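Local coordinates for protein putative tetR-family transcriptional regulator (Streptomyces coelicolor, PDB 3FIW) that probably binds DNA at cis-regulatory sites through a helix-turn-helix motif and acts as a TetR-family transcriptional repressor, at residues L89-P92 / G93-W96. Sequence-based numbering, arbitrary orientation.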
loop_
_atom_site.group_PDB
_atom_site.type_symbol
_atom_site.label_atom_id
_atom_site.label_comp_id
_atom_site.label_asym_id
_atom_site.label_seq_id
_atom_site.Cartn_x
_atom_site.Cartn_y
_atom_site.Cartn_z
ATOM N N LEU A 89 19.438 15.270 6.870
ATOM C CA LEU A 89 18.559 15.346 8.024
ATOM C C LEU A 89 18.107 16.793 8.265
ATOM O O LEU A 89 18.847 17.768 7.975
ATOM C CB LEU A 89 19.267 14.789 9.276
ATOM C CG LEU A 89 19.501 13.271 9.272
ATOM C CD1 LEU A 89 20.399 12.786 10.390
ATOM C CD2 LEU A 89 18.183 12.500 9.237
ATOM N N PRO A 90 16.914 16.949 8.848
ATOM C CA PRO A 90 16.417 18.302 9.020
ATOM C C PRO A 90 17.233 19.073 10.099
ATOM O O PRO A 90 17.693 18.463 11.063
ATOM C CB PRO A 90 14.968 18.081 9.462
ATOM C CG PRO A 90 14.919 16.702 10.050
ATOM C CD PRO A 90 16.000 15.919 9.399
ATOM N N GLU A 91 17.423 20.384 9.913
ATOM C CA GLU A 91 18.097 21.202 10.901
ATOM C C GLU A 91 17.141 22.153 11.547
ATOM O O GLU A 91 16.341 22.775 10.860
ATOM C CB GLU A 91 19.198 22.023 10.271
ATOM C CG GLU A 91 20.566 21.394 10.398
ATOM C CD GLU A 91 21.369 21.548 9.120
ATOM O OE1 GLU A 91 20.756 21.769 8.038
ATOM O OE2 GLU A 91 22.610 21.435 9.192
ATOM N N PRO A 92 17.220 22.270 12.883
ATOM C CA PRO A 92 16.620 23.362 13.655
ATOM C C PRO A 92 16.597 24.694 12.922
ATOM O O PRO A 92 17.612 25.154 12.355
ATOM C CB PRO A 92 17.557 23.451 14.867
ATOM C CG PRO A 92 17.764 22.022 15.152
ATOM C CD PRO A 92 17.904 21.325 13.793
ATOM N N GLY A 93 15.422 25.303 12.936
ATOM C CA GLY A 93 15.261 26.549 12.243
ATOM C C GLY A 93 14.614 26.321 10.898
ATOM O O GLY A 93 14.001 27.248 10.373
ATOM N N GLU A 94 14.735 25.126 10.309
ATOM C CA GLU A 94 14.081 24.995 9.012
ATOM C C GLU A 94 12.615 24.722 9.201
ATOM O O GLU A 94 12.193 24.266 10.274
ATOM C CB GLU A 94 14.772 24.072 8.011
ATOM C CG GLU A 94 14.605 22.620 8.233
ATOM C CD GLU A 94 15.280 21.810 7.156
ATOM O OE1 GLU A 94 14.637 21.549 6.105
ATOM O OE2 GLU A 94 16.443 21.423 7.364
ATOM N N ASP A 95 11.858 25.095 8.171
ATOM C CA ASP A 95 10.412 24.994 8.156
ATOM C C ASP A 95 10.060 23.499 8.249
ATOM O O ASP A 95 10.358 22.726 7.329
ATOM C CB ASP A 95 9.867 25.644 6.871
ATOM C CG ASP A 95 8.397 25.382 6.665
ATOM O OD1 ASP A 95 7.676 25.305 7.680
ATOM O OD2 ASP A 95 7.965 25.247 5.485
ATOM N N TRP A 96 9.455 23.110 9.375
ATOM C CA TRP A 96 9.172 21.724 9.654
ATOM C C TRP A 96 8.134 21.242 8.655
ATOM O O TRP A 96 8.048 20.068 8.430
ATOM C CB TRP A 96 8.613 21.510 11.069
ATOM C CG TRP A 96 7.136 21.910 11.222
ATOM C CD1 TRP A 96 6.650 23.079 11.770
ATOM C CD2 TRP A 96 5.980 21.160 10.783
ATOM N NE1 TRP A 96 5.295 23.086 11.711
ATOM C CE2 TRP A 96 4.848 21.928 11.104
ATOM C CE3 TRP A 96 5.797 19.903 10.137
ATOM C CZ2 TRP A 96 3.535 21.497 10.811
ATOM C CZ3 TRP A 96 4.488 19.466 9.836
ATOM C CH2 TRP A 96 3.368 20.274 10.185
#
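Two hydrogen bonds join Glu91 and Glu94, one from each backbone N. Glu91 N donates to carboxylate atom Glu94 OE2 over 2.9 Å. The N-H points almost straight at the oxygen (173°). It reaches it, however, on the anti side, tilted 33° out of the carboxylate plane. In return Glu94 N donates to Glu91 O, also at 2.9 Å and in the carbonyl plane. Glu94 CG lies between its own N and carbonyl carbon, which puts it 3.2 Å from Glu91 O; the chain, extended beyond CG, then carries OE2 back to Glu91 N. The other oxygen, Glu94 OE1, forms a salt bridge with Arg102 of helix 96-112, so the carboxylate ties the turn to that helix. Glu91 to Glu94 is a type II beta turn with Pro92 and Gly93 at its corners; Pro92 is extended and Gly93 has positive phi (99°), the combination that defines type II. Directly after it, Asp95 is the N-cap of helix 96-112, its carboxylate making weak hydrogen bonds to the N atoms of His97 and Gly98. Farther out, Glu94 OE2 approaches Pro90 CA at 3.5 Å, and the side chains of Pro90 and Glu94 both pack on Trp99 and on Phe139 of helix 130-142.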